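MetRS related protein (Pyrococcus horikoshii, PDB 2CWP) probably binds tRNA through an OB-fold domain of the kind attached to methionyl-tRNA synthetases. Local coordinates at residues V19-K24 against G63-F68; I35-D40 against I48-A53. All coordinates share one frame; numbering follows the deposited sequence.

The two contacts lie in one curled antiparallel sheet, their centres about 10 Å apart, within a range assigned to the OB-clan tRNA-binding family. Along the chain the strands come in the order 17-27, 35-40, 45-50 and 65-69, so contact 2, the hairpin of 35-40 and 45-50, forms within the excursion that contact 1 closes. Strand 17-27 is shared ground: it pairs with 65-69 in contact 1 and with 35-40 on its other edge, where K23 N lies 2.8 Å from I38 O, a probable hydrogen bond. The sheet also curls back on itself, bringing F68 CD2 within 3.3 Å of I48 CD1, so that both contacts supply side chains to one apolar core.

Contact 1: V19-K24 against G63-F68; sequences VGLVKK and GKKFIF
V19-K24 and G63-F68 run antiparallel, but strands 19-24 and 65-68 are strongly twisted against each other, with 128° between their directions and 4.6 Å between their axes at closest approach. G20 and F66 form a hydrogen-bonded pair: G20 N donates a hydrogen bond to F66 O at 2.9 Å, and F66 N donates one back to G20 O. V19 with I67 and L21 with K65 are the flanking non-hydrogen-bonded pairs. The bonding carries on past strand 65-68, because V22 N reaches K64 O almost straight (176°) and G63 N reaches V22 O at 2.9 Å. K65 CA also sits 3.1 Å from G20 O in a CA-H...O contact. Such twisted pairing within a curled sheet fits the OB barrel, and K23 and K24 both face I38 as a classic beta bulge in the same strand.

On the face of V19, L21 and K65, V19 CG1 rests 4.0 Å from K65 CB, while the extended lysine chain leads on to the backbone oxygens of E103 and V105, which bind its NZ. L21 CG, opposite its backbone N (chi1 165°), carries CD1 to the carbonyl oxygens of K64 and G63, 3.4 Å from K64 O. On the other face V22 CG2 meets two rings at their edges, at 3.7 Å from F66 CD1 and close to F68 CZ. The F68 ring turns its edge to G20, CE1 lying 3.4 Å from G20 O, which sits near the ring plane.

Contact 2: I35-D40 against I48-A53; sequences IKLIVD and IVTGIA
I35 and A53 meet through carbon alone, I35 CG1 standing 3.6 Å from A53 CB just beyond the end of strand 48-50. With CG1 anti to its carbonyl carbon (chi1 -60°), I35 sets CG1 and CD1 alongside A53 CB, CD1 heading on toward I52 CG1. One step inward, T50 lays its methyl CG2 3.8 Å from I35 CB, and L37 CD1 crosses obliquely to the same methyl at 4.1 Å. V39 CG2 and I48 CD1 extend this apolar face at 4.3 Å.

Behind these side chains is the backbone of an antiparallel hairpin, twisted to 145° between the directions of 35-40 and 48-50, whose axes approach to 4.7 Å. I35 and T50 exchange two hydrogen bonds, including I35 N to T50 O at 2.8 Å, and so do L37 and I48, with L37 N 2.7 Å from I48 O. Further out, V22 and A25 of strand 17-27 pack on L37, and F68 touches L37, V39 and I48; P58 lies against I35. The eight N and O atoms of these two pairs are thus satisfied across the contact, and the face of I35, L37 and I48, on which F68 packs, is consistent with the interior of an OB barrel.

Contact 1: V19-K24 against G63-F68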
loop_
_atom_site.group_PDB
_atom_site.type_symbol
_atom_site.label_atom_id
_atom_site.label_comp_id
_atom_site.label_asym_id
_atom_site.label_seq_id
_atom_site.Cartn_x
_atom_site.Cartn_y
_atom_site.Cartn_z
ATOM N N VAL A 19 2.475 -8.068 -4.435
ATOM C CA VAL A 19 2.836 -8.251 -3.054
ATOM C C VAL A 19 4.114 -7.467 -2.832
ATOM O O VAL A 19 5.053 -7.578 -3.631
ATOM C CB VAL A 19 3.079 -9.720 -2.777
ATOM C CG1 VAL A 19 3.700 -9.900 -1.418
ATOM C CG2 VAL A 19 1.746 -10.475 -2.893
ATOM N N GLY A 20 4.147 -6.671 -1.765
ATOM C CA GLY A 20 5.335 -5.882 -1.475
ATOM C C GLY A 20 5.750 -5.993 -0.026
ATOM O O GLY A 20 4.888 -6.076 0.850
ATOM N N LEU A 21 7.060 -6.003 0.235
ATOM C CA LEU A 21 7.576 -6.095 1.605
ATOM C C LEU A 21 7.943 -4.714 2.117
ATOM O O LEU A 21 8.732 -4.009 1.498
ATOM C CB LEU A 21 8.818 -7.001 1.661
ATOM C CG LEU A 21 9.672 -6.913 2.941
ATOM C CD1 LEU A 21 8.824 -7.316 4.144
ATOM C CD2 LEU A 21 10.916 -7.833 2.813
ATOM N N VAL A 22 7.367 -4.321 3.244
ATOM C CA VAL A 22 7.657 -3.010 3.816
ATOM C C VAL A 22 9.023 -3.027 4.507
ATOM O O VAL A 22 9.164 -3.565 5.602
ATOM C CB VAL A 22 6.568 -2.598 4.830
ATOM C CG1 VAL A 22 6.921 -1.248 5.465
ATOM C CG2 VAL A 22 5.218 -2.528 4.122
ATOM N N LYS A 23 10.023 -2.456 3.848
ATOM C CA LYS A 23 11.377 -2.409 4.390
ATOM C C LYS A 23 11.447 -1.404 5.534
ATOM O O LYS A 23 12.032 -1.677 6.578
ATOM C CB LYS A 23 12.367 -2.012 3.303
ATOM C CG LYS A 23 12.581 -3.073 2.240
ATOM C CD LYS A 23 13.274 -4.285 2.831
ATOM C CE LYS A 23 14.197 -4.936 1.811
ATOM N NZ LYS A 23 14.927 -6.087 2.414
ATOM N N LYS A 24 10.836 -0.246 5.327
ATOM C CA LYS A 24 10.818 0.792 6.340
ATOM C C LYS A 24 9.521 1.585 6.265
ATOM O O LYS A 24 8.921 1.732 5.193
ATOM C CB LYS A 24 12.011 1.735 6.167
ATOM C CG LYS A 24 11.946 2.928 7.105
ATOM C CD LYS A 24 13.265 3.654 7.228
ATOM C CE LYS A 24 13.230 4.543 8.450
ATOM N NZ LYS A 24 14.559 4.604 9.100
ATOM N N GLY A 63 8.415 -4.732 8.157
ATOM C CA GLY A 63 8.713 -6.144 8.197
ATOM C C GLY A 63 7.647 -7.032 7.586
ATOM O O GLY A 63 7.888 -8.219 7.379
ATOM N N LYS A 64 6.473 -6.479 7.290
ATOM C CA LYS A 64 5.401 -7.303 6.718
ATOM C C LYS A 64 5.182 -7.108 5.217
ATOM O O LYS A 64 5.638 -6.127 4.630
ATOM C CB LYS A 64 4.072 -7.017 7.420
ATOM C CG LYS A 64 4.135 -6.876 8.931
ATOM C CD LYS A 64 4.597 -8.131 9.624
ATOM C CE LYS A 64 3.681 -8.438 10.809
ATOM N NZ LYS A 64 3.398 -7.222 11.621
ATOM N N LYS A 65 4.463 -8.057 4.616
ATOM C CA LYS A 65 4.110 -8.006 3.204
ATOM C C LYS A 65 2.640 -7.603 3.098
ATOM O O LYS A 65 1.819 -8.032 3.919
ATOM C CB LYS A 65 4.297 -9.378 2.550
ATOM C CG LYS A 65 5.741 -9.840 2.524
ATOM C CD LYS A 65 5.901 -11.148 1.770
ATOM C CE LYS A 65 7.343 -11.611 1.851
ATOM N NZ LYS A 65 7.545 -12.909 1.164
ATOM N N PHE A 66 2.318 -6.798 2.086
ATOM C CA PHE A 66 0.951 -6.344 1.849
ATOM C C PHE A 66 0.692 -6.222 0.348
ATOM O O PHE A 66 1.614 -6.328 -0.468
ATOM C CB PHE A 66 0.697 -4.966 2.468
ATOM C CG PHE A 66 0.913 -4.914 3.941
ATOM C CD1 PHE A 66 2.133 -4.489 4.460
ATOM C CD2 PHE A 66 -0.091 -5.312 4.814
ATOM C CE1 PHE A 66 2.351 -4.463 5.846
ATOM C CE2 PHE A 66 0.117 -5.291 6.198
ATOM C CZ PHE A 66 1.340 -4.866 6.713
ATOM N N ILE A 67 -0.571 -5.979 0.011
ATOM C CA ILE A 67 -0.981 -5.799 -1.366
ATOM C C ILE A 67 -0.847 -4.318 -1.687
ATOM O O ILE A 67 -1.254 -3.473 -0.894
ATOM C CB ILE A 67 -2.433 -6.162 -1.550
ATOM C CG1 ILE A 67 -2.673 -7.588 -1.053
ATOM C CG2 ILE A 67 -2.820 -5.956 -3.005
ATOM C CD1 ILE A 67 -4.161 -7.916 -0.878
ATOM N N PHE A 68 -0.286 -4.004 -2.842
ATOM C CA PHE A 68 -0.116 -2.612 -3.255
ATOM C C PHE A 68 -0.508 -2.466 -4.726
ATOM O O PHE A 68 -0.174 -3.337 -5.542
ATOM C CB PHE A 68 1.358 -2.168 -3.142
ATOM C CG PHE A 68 1.912 -2.154 -1.739
ATOM C CD1 PHE A 68 2.434 -3.310 -1.168
ATOM C CD2 PHE A 68 1.967 -0.960 -1.016
ATOM C CE1 PHE A 68 3.021 -3.287 0.114
ATOM C CE2 PHE A 68 2.544 -0.917 0.256
ATOM C CZ PHE A 68 3.076 -2.084 0.824
#

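Contact 2: I35-D40 against I48-A53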
loop_
_atom_site.group_PDB
_atom_site.type_symbol
_atom_site.label_atom_id
_atom_site.label_comp_id
_atom_site.label_asym_id
_atom_site.label_seq_id
_atom_site.Cartn_x
_atom_site.Cartn_y
_atom_site.Cartn_z
ATOM N N ILE A 35 2.110 8.180 6.496
ATOM C CA ILE A 35 3.252 7.308 6.741
ATOM C C ILE A 35 3.938 7.023 5.405
ATOM O O ILE A 35 3.281 6.669 4.413
ATOM C CB ILE A 35 2.840 5.949 7.358
ATOM C CG1 ILE A 35 2.145 6.160 8.700
ATOM C CG2 ILE A 35 4.066 5.071 7.533
ATOM C CD1 ILE A 35 1.767 4.887 9.383
ATOM N N LYS A 36 5.255 7.190 5.378
ATOM C CA LYS A 36 6.026 6.921 4.172
ATOM C C LYS A 36 6.557 5.504 4.274
ATOM O O LYS A 36 7.107 5.114 5.306
ATOM C CB LYS A 36 7.204 7.886 4.038
ATOM C CG LYS A 36 7.921 7.786 2.693
ATOM C CD LYS A 36 8.983 8.874 2.541
ATOM C CE LYS A 36 10.360 8.389 2.962
ATOM N NZ LYS A 36 10.913 7.410 1.990
ATOM N N LEU A 37 6.373 4.729 3.211
ATOM C CA LEU A 37 6.842 3.355 3.195
ATOM C C LEU A 37 7.857 3.150 2.085
ATOM O O LEU A 37 7.745 3.736 1.011
ATOM C CB LEU A 37 5.676 2.396 2.942
ATOM C CG LEU A 37 4.417 2.483 3.807
ATOM C CD1 LEU A 37 3.260 1.753 3.102
ATOM C CD2 LEU A 37 4.704 1.895 5.177
ATOM N N ILE A 38 8.853 2.317 2.350
ATOM C CA ILE A 38 9.839 1.982 1.337
ATOM C C ILE A 38 9.515 0.508 1.152
ATOM O O ILE A 38 9.748 -0.318 2.049
ATOM C CB ILE A 38 11.275 2.154 1.839
ATOM C CG1 ILE A 38 11.520 3.624 2.183
ATOM C CG2 ILE A 38 12.256 1.661 0.773
ATOM C CD1 ILE A 38 12.876 3.895 2.806
ATOM N N VAL A 39 8.965 0.185 -0.010
ATOM C CA VAL A 39 8.523 -1.175 -0.293
ATOM C C VAL A 39 9.332 -1.894 -1.350
ATOM O O VAL A 39 9.569 -1.364 -2.440
ATOM C CB VAL A 39 7.049 -1.128 -0.709
ATOM C CG1 VAL A 39 6.475 -2.528 -0.843
ATOM C CG2 VAL A 39 6.288 -0.289 0.309
ATOM N N ASP A 40 9.742 -3.111 -1.013
ATOM C CA ASP A 40 10.526 -3.965 -1.893
ATOM C C ASP A 40 9.597 -4.922 -2.641
ATOM O O ASP A 40 8.974 -5.774 -2.014
ATOM C CB ASP A 40 11.522 -4.774 -1.047
ATOM C CG ASP A 40 12.392 -5.713 -1.881
ATOM O OD1 ASP A 40 11.858 -6.584 -2.594
ATOM O OD2 ASP A 40 13.625 -5.584 -1.816
ATOM N N ILE A 48 5.935 4.521 -1.052
ATOM C CA ILE A 48 4.488 4.587 -1.008
ATOM C C ILE A 48 3.971 5.238 0.259
ATOM O O ILE A 48 4.347 4.860 1.369
ATOM C CB ILE A 48 3.883 3.168 -1.143
ATOM C CG1 ILE A 48 4.142 2.647 -2.562
ATOM C CG2 ILE A 48 2.387 3.191 -0.804
ATOM C CD1 ILE A 48 3.719 1.215 -2.800
ATOM N N VAL A 49 3.093 6.218 0.079
ATOM C CA VAL A 49 2.495 6.924 1.196
ATOM C C VAL A 49 1.089 6.381 1.501
ATOM O O VAL A 49 0.307 6.105 0.590
ATOM C CB VAL A 49 2.408 8.441 0.887
ATOM C CG1 VAL A 49 1.768 9.182 2.053
ATOM C CG2 VAL A 49 3.804 8.992 0.597
ATOM N N THR A 50 0.793 6.212 2.786
ATOM C CA THR A 50 -0.519 5.749 3.245
ATOM C C THR A 50 -0.906 6.677 4.401
ATOM O O THR A 50 -0.045 7.098 5.168
ATOM C CB THR A 50 -0.468 4.273 3.741
ATOM O OG1 THR A 50 -1.773 3.859 4.155
ATOM C CG2 THR A 50 0.496 4.135 4.910
ATOM N N GLY A 51 -2.188 7.008 4.533
ATOM C CA GLY A 51 -2.595 7.915 5.596
ATOM C C GLY A 51 -3.424 7.270 6.691
ATOM O O GLY A 51 -4.531 7.708 6.974
ATOM N N ILE A 52 -2.871 6.255 7.340
ATOM C CA ILE A 52 -3.595 5.537 8.380
ATOM C C ILE A 52 -2.985 5.690 9.768
ATOM O O ILE A 52 -3.488 5.092 10.721
ATOM C CB ILE A 52 -3.650 4.023 8.026
ATOM C CG1 ILE A 52 -2.223 3.465 7.939
ATOM C CG2 ILE A 52 -4.370 3.827 6.693
ATOM C CD1 ILE A 52 -2.102 2.070 7.312
ATOM N N ALA A 53 -1.931 6.506 9.881
ATOM C CA ALA A 53 -1.205 6.707 11.144
ATOM C C ALA A 53 -2.029 7.054 12.383
ATOM O O ALA A 53 -1.557 6.907 13.497
ATOM C CB ALA A 53 -0.097 7.754 10.948
#